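Local coordinates for protein membrane-bound lytic murein transglycosylase A (Burkholderia pseudomallei, PDB 6QK4) that probably cleaves the beta-1,4 bond between N-acetylmuramic acid and N-acetylglucosamine in peptidoglycan, leaving a 1,6-anhydro ring on the muramic acid, at residues Arg49-Arg54 against Leu302-Asp307; Ala164-Val169 against Ala213-Ile218; His205-Ala210 against Pro226-Ala231; Ser278-Gly283 against Met341-Pro346. One frame throughout, in Å; residues are numbered along the deposited sequence.

Interaction 1: residues Arg49-Arg54 against Leu302-Asp307; sequences RQNCAR and LVFAQD
Asn51 of helix 44-55 faces Phe304 and Gln306 of strand 298-307 where the axes of the two short segments pass 9.9 Å apart at 43°, with the CA atoms of Asn51 and Phe304 7.5 Å from each other. The polar half of the contact is a bond between two side-chain amides: Gln306 NE2 donates to Asn51 OD1 at 3.0 Å, and the N-H points almost straight at the oxygen (163°). The acceptor lies close to the amide plane of Gln306, while the donor is tilted 22° from the carbonyl plane of Asn51. The Gln306 chain runs extended beyond CG, which carries its amide from the strand to the helix. There NE2 also donates to Ala47 O, one turn back, and OE1 accepts from Ser272 OG. The apolar half is the Phe304 ring, which meets the Asn51 amide obliquely; Asn51 CG is 3.6 Å from Phe304 CD2, and ND2 of the same amide 3.7 Å from that carbon. Beyond Asn51 the ring is covered by Ala47 and Leu48 of the helix and by Phe83 of helix 76-86. The next residue, Cys52, ties the helix to Cys65 by a disulfide. Strand 298-307 belongs to the 3D domain, of the double-psi beta-barrel clan, so the helix lies against a strand of that domain. Because Asn51 OD1 receives Gln306 NE2 and ND2 donates to Gly283 O, both ends of this buried amide are bonded and its flip state is fixed.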
loop_
_atom_site.group_PDB
_atom_site.type_symbol
_atom_site.label_atom_id
_atom_site.label_comp_id
_atom_site.label_asym_id
_atom_site.label_seq_id
_atom_site.Cartn_x
_atom_site.Cartn_y
_atom_site.Cartn_z
ATOM N N ARG A 49 8.856 15.890 -5.794
ATOM C CA ARG A 49 8.824 17.046 -4.899
ATOM C C ARG A 49 8.678 16.621 -3.444
ATOM O O ARG A 49 9.288 17.228 -2.557
ATOM C CB ARG A 49 7.681 17.973 -5.319
ATOM C CG ARG A 49 7.992 18.736 -6.621
ATOM C CD ARG A 49 7.033 19.918 -6.805
ATOM N NE ARG A 49 5.636 19.493 -6.774
ATOM C CZ ARG A 49 4.996 19.002 -7.833
ATOM N NH1 ARG A 49 5.634 18.910 -8.972
ATOM N NH2 ARG A 49 3.709 18.615 -7.762
ATOM N N GLN A 50 7.897 15.560 -3.163
ATOM C CA GLN A 50 7.857 15.095 -1.767
ATOM C C GLN A 50 9.234 14.620 -1.336
ATOM O O GLN A 50 9.672 14.916 -0.236
ATOM C CB GLN A 50 6.834 13.967 -1.580
ATOM C CG GLN A 50 5.411 14.406 -1.826
ATOM C CD GLN A 50 4.919 15.388 -0.709
ATOM O OE1 GLN A 50 5.602 15.639 0.299
ATOM N NE2 GLN A 50 3.724 15.902 -0.889
ATOM N N ASN A 51 9.935 13.885 -2.200
ATOM C CA ASN A 51 11.304 13.473 -1.891
ATOM C C ASN A 51 12.195 14.675 -1.557
ATOM O O ASN A 51 12.916 14.671 -0.561
ATOM C CB ASN A 51 11.865 12.724 -3.095
ATOM C CG ASN A 51 12.710 11.550 -2.716
ATOM O OD1 ASN A 51 12.240 10.631 -2.029
ATOM N ND2 ASN A 51 13.941 11.510 -3.244
ATOM N N CYS A 52 12.158 15.707 -2.395
ATOM C CA CYS A 52 12.992 16.896 -2.191
ATOM C C CYS A 52 12.643 17.663 -0.936
ATOM O O CYS A 52 13.483 18.436 -0.431
ATOM C CB CYS A 52 12.826 17.782 -3.393
ATOM S SG CYS A 52 13.849 17.243 -4.790
ATOM N N ALA A 53 11.409 17.508 -0.431
ATOM C CA ALA A 53 11.075 18.138 0.844
ATOM C C ALA A 53 11.992 17.643 1.957
ATOM O O ALA A 53 12.160 18.332 2.958
ATOM C CB ALA A 53 9.624 17.883 1.269
ATOM N N ARG A 54 12.544 16.434 1.831
ATOM C CA ARG A 54 13.499 15.926 2.823
ATOM C C ARG A 54 14.944 15.935 2.346
ATOM O O ARG A 54 15.837 15.856 3.174
ATOM C CB ARG A 54 13.135 14.504 3.247
ATOM C CG ARG A 54 11.831 14.449 4.027
ATOM C CD ARG A 54 12.043 15.136 5.391
ATOM N NE ARG A 54 10.863 15.102 6.253
ATOM C CZ ARG A 54 9.868 15.991 6.184
ATOM N NH1 ARG A 54 9.941 17.000 5.317
ATOM N NH2 ARG A 54 8.801 15.882 6.982
ATOM N N LEU A 302 8.997 4.337 -12.522
ATOM C CA LEU A 302 9.922 5.078 -11.666
ATOM C C LEU A 302 9.197 5.393 -10.371
ATOM O O LEU A 302 8.139 6.024 -10.384
ATOM C CB LEU A 302 10.383 6.368 -12.342
ATOM C CG LEU A 302 11.366 7.213 -11.490
ATOM C CD1 LEU A 302 12.699 6.510 -11.173
ATOM C CD2 LEU A 302 11.602 8.517 -12.215
ATOM N N VAL A 303 9.757 4.917 -9.263
ATOM C CA VAL A 303 9.176 5.090 -7.939
ATOM C C VAL A 303 10.262 5.650 -7.011
ATOM O O VAL A 303 11.462 5.769 -7.357
ATOM C CB VAL A 303 8.621 3.760 -7.390
ATOM C CG1 VAL A 303 7.551 3.175 -8.392
ATOM C CG2 VAL A 303 9.743 2.706 -7.264
ATOM N N PHE A 304 9.834 5.990 -5.782
ATOM C CA PHE A 304 10.785 6.545 -4.801
ATOM C C PHE A 304 10.683 5.755 -3.515
ATOM O O PHE A 304 9.579 5.438 -3.078
ATOM C CB PHE A 304 10.485 8.024 -4.523
ATOM C CG PHE A 304 10.787 8.915 -5.703
ATOM C CD1 PHE A 304 9.859 9.043 -6.701
ATOM C CD2 PHE A 304 11.981 9.664 -5.736
ATOM C CE1 PHE A 304 10.154 9.878 -7.809
ATOM C CE2 PHE A 304 12.298 10.495 -6.827
ATOM C CZ PHE A 304 11.350 10.559 -7.875
ATOM N N ALA A 305 11.836 5.398 -2.931
ATOM C CA ALA A 305 11.846 4.666 -1.656
ATOM C C ALA A 305 11.480 5.608 -0.517
ATOM O O ALA A 305 12.291 6.437 -0.094
ATOM C CB ALA A 305 13.236 4.046 -1.453
ATOM N N GLN A 306 10.217 5.534 -0.053
ATOM C CA GLN A 306 9.696 6.533 0.855
ATOM C C GLN A 306 9.028 5.866 2.023
ATOM O O GLN A 306 8.365 6.569 2.804
ATOM C CB GLN A 306 8.720 7.503 0.155
ATOM C CG GLN A 306 9.465 8.273 -1.027
ATOM C CD GLN A 306 8.581 9.293 -1.750
ATOM O OE1 GLN A 306 7.387 9.041 -2.020
ATOM N NE2 GLN A 306 9.209 10.368 -2.215
ATOM N N ASP A 307 9.217 4.556 2.190
ATOM C CA ASP A 307 8.548 3.896 3.316
ATOM C C ASP A 307 9.345 2.650 3.653
ATOM O O ASP A 307 10.230 2.243 2.912
ATOM C CB ASP A 307 7.061 3.573 2.969
ATOM C CG ASP A 307 6.132 3.506 4.243
ATOM O OD1 ASP A 307 6.617 3.707 5.389
ATOM O OD2 ASP A 307 4.909 3.218 4.044
#

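Interaction 2: residues Ala164-Val169 against Ala213-Ile218; sequences AFFLQV and ATMQGI
Met215, in the first turn of helix 215-224, lies over one face of the Phe166 ring from helix 161-170, and this is where the contact is tight. Met215 CG sits 3.6 Å from the centroid of the Phe166 ring and only 10° off its normal, a CH-pi contact almost over the centre. The sulfur is displaced toward the root of the ring: Met215 SD is 3.5 Å from Phe166 CG, and as a Met-aromatic contact it stands 30° off the normal. The extended chi2 (-179°) carries SD on from CG along the ring, and the bend at chi3 turns only the terminal methyl. Phe165 CD1 of the same helix lies over the opposite face, leaving the ring between two side chains. The looser part is at the ring's far edge, where Ile218 CD1 approaches Phe166 CZ at 3.8 Å near the ring plane; Ile218 itself is buried against Ile198 and Leu202 of helix 198-204. Outward of this apolar core, Gln216 is exposed and Thr214 partly so. Thr214 is the N-cap of helix 215-224, its OG1 accepting from Gly217 N at 2.9 Å. The carboxylate of Asp330, on helix 326-334, accepts from Met215 N and Gln216 N at the same helix start. Two helices of the MltA-specific insert thus meet through one aromatic ring, with no hydrogen bond between the segments: dispersion and sulfur-pi attraction join them, and the polar bonds are kept for the helix end.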
loop_
_atom_site.group_PDB
_atom_site.type_symbol
_atom_site.label_atom_id
_atom_site.label_comp_id
_atom_site.label_asym_id
_atom_site.label_seq_id
_atom_site.Cartn_x
_atom_site.Cartn_y
_atom_site.Cartn_z
ATOM N N ALA A 164 -15.508 -2.339 6.813
ATOM C CA ALA A 164 -15.063 -2.363 8.203
ATOM C C ALA A 164 -14.242 -3.616 8.488
ATOM O O ALA A 164 -13.195 -3.562 9.140
ATOM C CB ALA A 164 -16.288 -2.315 9.141
ATOM N N PHE A 165 -14.726 -4.754 8.010
ATOM C CA PHE A 165 -14.030 -6.020 8.163
ATOM C C PHE A 165 -12.638 -5.960 7.566
ATOM O O PHE A 165 -11.674 -6.431 8.173
ATOM C CB PHE A 165 -14.851 -7.102 7.480
ATOM C CG PHE A 165 -14.306 -8.473 7.634
ATOM C CD1 PHE A 165 -13.337 -8.964 6.741
ATOM C CD2 PHE A 165 -14.788 -9.308 8.666
ATOM C CE1 PHE A 165 -12.842 -10.278 6.858
ATOM C CE2 PHE A 165 -14.314 -10.649 8.786
ATOM C CZ PHE A 165 -13.355 -11.120 7.884
ATOM N N PHE A 166 -12.512 -5.435 6.347
ATOM C CA PHE A 166 -11.171 -5.390 5.748
ATOM C C PHE A 166 -10.295 -4.297 6.305
ATOM O O PHE A 166 -9.068 -4.425 6.245
ATOM C CB PHE A 166 -11.283 -5.292 4.222
ATOM C CG PHE A 166 -11.676 -6.621 3.622
ATOM C CD1 PHE A 166 -10.808 -7.707 3.714
ATOM C CD2 PHE A 166 -12.927 -6.823 3.089
ATOM C CE1 PHE A 166 -11.173 -8.943 3.237
ATOM C CE2 PHE A 166 -13.293 -8.058 2.587
ATOM C CZ PHE A 166 -12.430 -9.121 2.668
ATOM N N LEU A 167 -10.882 -3.269 6.924
ATOM C CA LEU A 167 -10.052 -2.340 7.669
ATOM C C LEU A 167 -9.451 -3.037 8.877
ATOM O O LEU A 167 -8.287 -2.801 9.214
ATOM C CB LEU A 167 -10.881 -1.121 8.086
ATOM C CG LEU A 167 -10.285 -0.141 9.071
ATOM C CD1 LEU A 167 -9.191 0.601 8.325
ATOM C CD2 LEU A 167 -11.290 0.858 9.510
ATOM N N GLN A 168 -10.244 -3.894 9.550
ATOM C CA GLN A 168 -9.688 -4.718 10.620
ATOM C C GLN A 168 -8.545 -5.602 10.138
ATOM O O GLN A 168 -7.563 -5.768 10.856
ATOM C CB GLN A 168 -10.767 -5.590 11.252
ATOM C CG GLN A 168 -11.663 -4.833 12.165
ATOM C CD GLN A 168 -12.809 -5.695 12.636
ATOM O OE1 GLN A 168 -13.485 -6.348 11.848
ATOM N NE2 GLN A 168 -13.053 -5.659 13.927
ATOM N N VAL A 169 -8.676 -6.210 8.961
ATOM C CA VAL A 169 -7.595 -7.050 8.438
ATOM C C VAL A 169 -6.319 -6.217 8.271
ATOM O O VAL A 169 -5.225 -6.655 8.638
ATOM C CB VAL A 169 -8.013 -7.742 7.129
ATOM C CG1 VAL A 169 -6.829 -8.426 6.507
ATOM C CG2 VAL A 169 -9.136 -8.777 7.375
ATOM N N ALA A 213 -13.051 -13.860 -5.326
ATOM C CA ALA A 213 -13.129 -13.489 -3.906
ATOM C C ALA A 213 -12.214 -12.299 -3.590
ATOM O O ALA A 213 -11.409 -12.291 -2.657
ATOM C CB ALA A 213 -12.820 -14.689 -3.016
ATOM N N THR A 214 -12.363 -11.257 -4.385
ATOM C CA THR A 214 -11.712 -9.995 -4.071
ATOM C C THR A 214 -12.574 -9.247 -3.069
ATOM O O THR A 214 -13.717 -9.611 -2.828
ATOM C CB THR A 214 -11.578 -9.169 -5.327
ATOM O OG1 THR A 214 -12.881 -9.044 -5.905
ATOM C CG2 THR A 214 -10.645 -9.900 -6.323
ATOM N N MET A 215 -12.056 -8.148 -2.527
ATOM C CA MET A 215 -12.982 -7.310 -1.753
ATOM C C MET A 215 -14.190 -6.873 -2.579
ATOM O O MET A 215 -15.326 -6.853 -2.062
ATOM C CB MET A 215 -12.255 -6.102 -1.123
ATOM C CG MET A 215 -11.182 -6.588 -0.138
ATOM S SD MET A 215 -10.221 -5.300 0.730
ATOM C CE MET A 215 -9.599 -4.318 -0.663
ATOM N N GLN A 216 -14.016 -6.611 -3.879
ATOM C CA GLN A 216 -15.193 -6.214 -4.650
ATOM C C GLN A 216 -16.148 -7.375 -4.871
ATOM O O GLN A 216 -17.366 -7.172 -4.862
ATOM C CB GLN A 216 -14.793 -5.597 -5.978
ATOM C CG GLN A 216 -14.364 -4.153 -5.818
ATOM C CD GLN A 216 -15.422 -3.273 -5.151
ATOM O OE1 GLN A 216 -15.090 -2.407 -4.310
ATOM N NE2 GLN A 216 -16.703 -3.475 -5.534
ATOM N N GLY A 217 -15.636 -8.595 -5.072
ATOM C CA GLY A 217 -16.547 -9.725 -5.292
ATOM C C GLY A 217 -17.310 -10.089 -4.030
ATOM O O GLY A 217 -18.495 -10.475 -4.080
ATOM N N ILE A 218 -16.648 -9.948 -2.877
ATOM C CA ILE A 218 -17.297 -10.206 -1.603
ATOM C C ILE A 218 -18.381 -9.164 -1.349
ATOM O O ILE A 218 -19.515 -9.502 -0.961
ATOM C CB ILE A 218 -16.237 -10.235 -0.488
ATOM C CG1 ILE A 218 -15.257 -11.415 -0.725
ATOM C CG2 ILE A 218 -16.935 -10.251 0.923
ATOM C CD1 ILE A 218 -14.079 -11.422 0.207
#

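Interaction 3: residues His205-Ala210 against Pro226-Ala231; sequences HGELGA and PSRVDA
Glu207 and Arg228 form a surface salt bridge between two linkers of the MltA-specific insert domain. The first linker follows the Schellman motif that ends helix 198-204, with Gly206 as its C-prime residue at positive phi; the second leads into helix 229-234. The charged interaction rests on a single carboxylate oxygen. Arg228 NH2 donates to Glu207 OE2 at 2.8 Å (158°), and Arg228 NH1 adds a weak, more bent bond to the same oxygen at 3.3 Å. Glu207 OE2 lies at the edge of the guanidinium, near its plane, whereas the carboxylate stands almost perpendicular to that plane, 89° from it. The pair is therefore not the side-by-side arrangement in which two oxygens meet two nitrogens. Both chains are bent, Glu207 at chi2 and Arg228 at chi2 and chi3, and they come from opposite directions. A hydrogen bond from an uncharged donor gives the carboxylate a second partner: Glu207 OE1 accepts from Trp221 NE1 of helix 215-224. Arg228 touches the same tryptophan with its side chain. Seen from the carboxylate, Arg228 NH2 approaches Glu207 OE2 from above, 46° out of the carboxylate plane.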
loop_
_atom_site.group_PDB
_atom_site.type_symbol
_atom_site.label_atom_id
_atom_site.label_comp_id
_atom_site.label_asym_id
_atom_site.label_seq_id
_atom_site.Cartn_x
_atom_site.Cartn_y
_atom_site.Cartn_z
ATOM N N HIS A 205 -17.188 -23.019 -0.040
ATOM C CA HIS A 205 -18.587 -23.437 -0.055
ATOM C C HIS A 205 -19.292 -23.118 -1.372
ATOM O O HIS A 205 -20.526 -23.182 -1.442
ATOM C CB HIS A 205 -19.330 -22.807 1.133
ATOM C CG HIS A 205 -18.850 -23.299 2.467
ATOM N ND1 HIS A 205 -17.599 -23.005 2.968
ATOM C CD2 HIS A 205 -19.452 -24.079 3.401
ATOM C CE1 HIS A 205 -17.446 -23.574 4.149
ATOM N NE2 HIS A 205 -18.559 -24.226 4.440
ATOM N N GLY A 206 -18.544 -22.769 -2.420
ATOM C CA GLY A 206 -19.169 -22.644 -3.721
ATOM C C GLY A 206 -19.956 -21.378 -3.970
ATOM O O GLY A 206 -20.589 -21.266 -5.023
ATOM N N GLU A 207 -19.910 -20.389 -3.070
ATOM C CA GLU A 207 -20.677 -19.166 -3.318
ATOM C C GLU A 207 -19.977 -18.218 -4.289
ATOM O O GLU A 207 -20.641 -17.354 -4.887
ATOM C CB GLU A 207 -20.972 -18.449 -1.994
ATOM C CG GLU A 207 -21.891 -19.282 -1.091
ATOM C CD GLU A 207 -23.371 -19.145 -1.453
ATOM O OE1 GLU A 207 -23.762 -18.148 -2.116
ATOM O OE2 GLU A 207 -24.152 -20.046 -1.060
ATOM N N LEU A 208 -18.667 -18.364 -4.456
ATOM C CA LEU A 208 -17.877 -17.503 -5.330
ATOM C C LEU A 208 -17.004 -18.373 -6.204
ATOM O O LEU A 208 -16.443 -19.364 -5.721
ATOM C CB LEU A 208 -16.942 -16.538 -4.557
ATOM C CG LEU A 208 -17.590 -15.299 -3.942
ATOM C CD1 LEU A 208 -16.552 -14.450 -3.223
ATOM C CD2 LEU A 208 -18.431 -14.473 -4.952
ATOM N N GLY A 209 -16.842 -17.965 -7.476
ATOM C CA GLY A 209 -15.943 -18.679 -8.364
ATOM C C GLY A 209 -14.471 -18.371 -8.119
ATOM O O GLY A 209 -14.116 -17.340 -7.543
ATOM N N ALA A 210 -13.608 -19.296 -8.578
ATOM C CA ALA A 210 -12.149 -19.187 -8.489
ATOM C C ALA A 210 -11.656 -17.755 -8.692
ATOM O O ALA A 210 -10.771 -17.278 -7.963
ATOM C CB ALA A 210 -11.472 -20.121 -9.511
ATOM N N PRO A 226 -28.100 -10.026 1.545
ATOM C CA PRO A 226 -27.961 -9.132 2.713
ATOM C C PRO A 226 -28.265 -9.798 4.037
ATOM O O PRO A 226 -27.706 -9.393 5.066
ATOM C CB PRO A 226 -28.970 -8.009 2.423
ATOM C CG PRO A 226 -30.057 -8.694 1.637
ATOM C CD PRO A 226 -29.310 -9.717 0.757
ATOM N N SER A 227 -29.146 -10.793 4.049
ATOM C CA SER A 227 -29.505 -11.499 5.270
ATOM C C SER A 227 -28.508 -12.593 5.640
ATOM O O SER A 227 -28.696 -13.266 6.663
ATOM C CB SER A 227 -30.906 -12.096 5.121
ATOM O OG SER A 227 -30.933 -13.181 4.196
ATOM N N ARG A 228 -27.462 -12.798 4.838
ATOM C CA ARG A 228 -26.394 -13.727 5.188
ATOM C C ARG A 228 -25.106 -13.023 5.615
ATOM O O ARG A 228 -24.133 -13.700 5.995
ATOM C CB ARG A 228 -26.092 -14.631 4.001
ATOM C CG ARG A 228 -27.208 -15.657 3.710
ATOM C CD ARG A 228 -26.535 -16.946 3.295
ATOM N NE ARG A 228 -26.707 -17.279 1.900
ATOM C CZ ARG A 228 -25.968 -18.191 1.272
ATOM N NH1 ARG A 228 -24.968 -18.809 1.923
ATOM N NH2 ARG A 228 -26.218 -18.456 -0.015
ATOM N N VAL A 229 -25.055 -11.690 5.542
ATOM C CA VAL A 229 -23.761 -11.024 5.707
ATOM C C VAL A 229 -23.259 -11.184 7.135
ATOM O O VAL A 229 -22.078 -11.483 7.366
ATOM C CB VAL A 229 -23.852 -9.540 5.309
ATOM C CG1 VAL A 229 -22.533 -8.806 5.633
ATOM C CG2 VAL A 229 -24.143 -9.415 3.840
ATOM N N ASP A 230 -24.142 -10.987 8.121
ATOM C CA ASP A 230 -23.668 -11.025 9.501
ATOM C C ASP A 230 -23.055 -12.379 9.831
ATOM O O ASP A 230 -21.988 -12.453 10.469
ATOM C CB ASP A 230 -24.808 -10.724 10.473
ATOM C CG ASP A 230 -25.095 -9.231 10.603
ATOM O OD1 ASP A 230 -24.397 -8.420 9.955
ATOM O OD2 ASP A 230 -26.033 -8.884 11.351
ATOM N N ALA A 231 -23.737 -13.457 9.427
ATOM C CA ALA A 231 -23.227 -14.811 9.666
ATOM C C ALA A 231 -21.911 -15.071 8.941
ATOM O O ALA A 231 -21.051 -15.797 9.458
ATOM C CB ALA A 231 -24.264 -15.860 9.256
#

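Interaction 4: residues Ser278-Gly283 against Met341-Pro346; sequences SSIPLG and MWLLFP
Ile280 reaches strand 336-346 with two different methyl groups, one for each of the two strand residues it meets. Its CG1 is anti to the carbonyl carbon (chi1 -55°) and chi2 is extended at 170°, so the CD1 methyl is carried forward to Met341 while the CG2 branch is left beside Leu343. The closer meeting is Ile280 CD1 with Met341 SD at 3.6 Å; the terminal methyl follows, Met341 CE standing 4.1 Å from the same CD1. Met341 is fully stretched beyond CG, and its thioether crosses the end of the isoleucine at a slant. Farther along the strand, Ile280 CG2 and Leu343 CD2 are 4.2 Å apart, a looser methyl-to-methyl contact. The other leucine methyl comes near the backbone, Leu343 CD1 lying 4.5 Å from Ser279 O. Both segments belong to the 3D domain, whose clan is that of the double-psi beta barrels: residues 278-283 connect strand 272-274 to strand 285-291, and the latter pairs antiparallel with strand 336-346. Ile280 thus drops from a connecting loop onto side chains of the barrel strands, where Val275, Phe92 of strand 87-92 and Ala305 of strand 298-307 also touch it. Val286 of strand 285-291 lies against both Met341 and Leu343. No hydrogen bond joins the two segments; the loop's distant polar anchors are Ser279 OG to Gly314 O and Asn51 ND2 to Gly283 O, while Pro281 O accepts from OG1 of Thr284, the residue just after the loop.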
loop_
_atom_site.group_PDB
_atom_site.type_symbol
_atom_site.label_atom_id
_atom_site.label_comp_id
_atom_site.label_asym_id
_atom_site.label_seq_id
_atom_site.Cartn_x
_atom_site.Cartn_y
_atom_site.Cartn_z
ATOM N N SER A 278 18.216 -0.676 4.837
ATOM C CA SER A 278 19.633 -0.994 4.821
ATOM C C SER A 278 20.117 -1.472 3.472
ATOM O O SER A 278 21.319 -1.454 3.225
ATOM C CB SER A 278 19.968 -2.041 5.902
ATOM O OG SER A 278 19.517 -3.320 5.481
ATOM N N SER A 279 19.204 -1.845 2.538
ATOM C CA SER A 279 19.560 -2.116 1.155
ATOM C C SER A 279 19.354 -0.915 0.246
ATOM O O SER A 279 20.190 -0.628 -0.607
ATOM C CB SER A 279 18.705 -3.327 0.638
ATOM O OG SER A 279 19.111 -4.522 1.300
ATOM N N ILE A 280 18.269 -0.177 0.444
ATOM C CA ILE A 280 17.884 0.963 -0.373
ATOM C C ILE A 280 17.533 2.104 0.577
ATOM O O ILE A 280 16.456 2.114 1.195
ATOM C CB ILE A 280 16.674 0.612 -1.273
ATOM C CG1 ILE A 280 16.981 -0.640 -2.106
ATOM C CG2 ILE A 280 16.350 1.798 -2.151
ATOM C CD1 ILE A 280 15.695 -1.188 -2.867
ATOM N N PRO A 281 18.404 3.084 0.727
ATOM C CA PRO A 281 18.143 4.166 1.697
ATOM C C PRO A 281 16.885 4.944 1.347
ATOM O O PRO A 281 16.569 5.165 0.174
ATOM C CB PRO A 281 19.383 5.071 1.566
ATOM C CG PRO A 281 20.460 4.182 0.985
ATOM C CD PRO A 281 19.731 3.195 0.082
ATOM N N LEU A 282 16.160 5.375 2.382
ATOM C CA LEU A 282 15.026 6.244 2.110
ATOM C C LEU A 282 15.472 7.473 1.319
ATOM O O LEU A 282 16.546 8.069 1.549
ATOM C CB LEU A 282 14.346 6.656 3.420
ATOM C CG LEU A 282 13.633 5.519 4.129
ATOM C CD1 LEU A 282 13.228 5.990 5.527
ATOM C CD2 LEU A 282 12.432 4.941 3.355
ATOM N N GLY A 283 14.652 7.823 0.319
ATOM C CA GLY A 283 14.942 8.905 -0.604
ATOM C C GLY A 283 15.481 8.430 -1.959
ATOM O O GLY A 283 15.522 9.228 -2.900
ATOM N N MET A 341 15.326 -4.024 -10.411
ATOM C CA MET A 341 15.502 -2.646 -9.925
ATOM C C MET A 341 16.773 -2.019 -10.462
ATOM O O MET A 341 17.798 -2.698 -10.603
ATOM C CB MET A 341 15.603 -2.579 -8.374
ATOM C CG MET A 341 14.289 -2.835 -7.768
ATOM S SD MET A 341 14.658 -2.774 -5.942
ATOM C CE MET A 341 12.982 -2.979 -5.363
ATOM N N TRP A 342 16.694 -0.710 -10.726
ATOM C CA TRP A 342 17.849 0.173 -10.854
ATOM C C TRP A 342 17.708 1.297 -9.841
ATOM O O TRP A 342 16.651 1.946 -9.780
ATOM C CB TRP A 342 17.918 0.801 -12.264
ATOM C CG TRP A 342 18.122 -0.251 -13.351
ATOM C CD1 TRP A 342 19.287 -0.481 -14.033
ATOM C CD2 TRP A 342 17.165 -1.243 -13.837
ATOM N NE1 TRP A 342 19.107 -1.558 -14.935
ATOM C CE2 TRP A 342 17.839 -2.051 -14.782
ATOM C CE3 TRP A 342 15.826 -1.553 -13.504
ATOM C CZ2 TRP A 342 17.194 -3.095 -15.494
ATOM C CZ3 TRP A 342 15.190 -2.657 -14.176
ATOM C CH2 TRP A 342 15.894 -3.392 -15.170
ATOM N N LEU A 343 18.773 1.561 -9.070
ATOM C CA LEU A 343 18.778 2.694 -8.144
ATOM C C LEU A 343 19.352 3.914 -8.852
ATOM O O LEU A 343 20.354 3.809 -9.572
ATOM C CB LEU A 343 19.630 2.364 -6.920
ATOM C CG LEU A 343 19.312 1.108 -6.115
ATOM C CD1 LEU A 343 19.925 1.194 -4.709
ATOM C CD2 LEU A 343 17.861 0.880 -5.922
ATOM N N LEU A 344 18.711 5.051 -8.695
ATOM C CA LEU A 344 19.240 6.284 -9.265
ATOM C C LEU A 344 20.057 7.026 -8.204
ATOM O O LEU A 344 19.625 7.140 -7.064
ATOM C CB LEU A 344 18.122 7.218 -9.718
ATOM C CG LEU A 344 17.359 6.869 -11.014
ATOM C CD1 LEU A 344 16.679 5.588 -10.930
ATOM C CD2 LEU A 344 16.383 7.940 -11.262
ATOM N N PHE A 345 21.202 7.589 -8.618
ATOM C CA PHE A 345 21.975 8.435 -7.698
ATOM C C PHE A 345 22.207 9.759 -8.397
ATOM O O PHE A 345 22.505 9.760 -9.590
ATOM C CB PHE A 345 23.315 7.794 -7.337
ATOM C CG PHE A 345 23.148 6.638 -6.414
ATOM C CD1 PHE A 345 23.032 6.846 -5.045
ATOM C CD2 PHE A 345 23.030 5.342 -6.921
ATOM C CE1 PHE A 345 22.806 5.777 -4.172
ATOM C CE2 PHE A 345 22.808 4.272 -6.089
ATOM C CZ PHE A 345 22.682 4.464 -4.699
ATOM N N PRO A 346 22.130 10.886 -7.699
ATOM C CA PRO A 346 22.298 12.175 -8.399
ATOM C C PRO A 346 23.724 12.393 -8.876
ATOM O O PRO A 346 24.677 12.056 -8.178
ATOM C CB PRO A 346 21.922 13.214 -7.349
ATOM C CG PRO A 346 21.897 12.524 -6.085
ATOM C CD PRO A 346 21.583 11.071 -6.348
#

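Overall arrangement
The four contacts fall into two pairs on opposite sides of the chain's centre. Interactions 1 and 4, with centres about 11 Å apart, share the 3D-domain side: Gly283 is bonded to Asn51 and Ala305 of interaction 1, so helix 44-55, strand 298-307 and the 278-283 loop form one continuous region. Interactions 2 and 3, with centres about 13 Å apart, lie in the MltA-specific insert and touch where Leu208 packs on Ala213 and Ile218. Between the pairs, centres are 30 to 45 Å apart. Along the chain, interactions 2 and 3 fall wholly between Arg54 and Leu302, so interaction 1 joins helix 44-55 to a strand that comes after both of them in the chain.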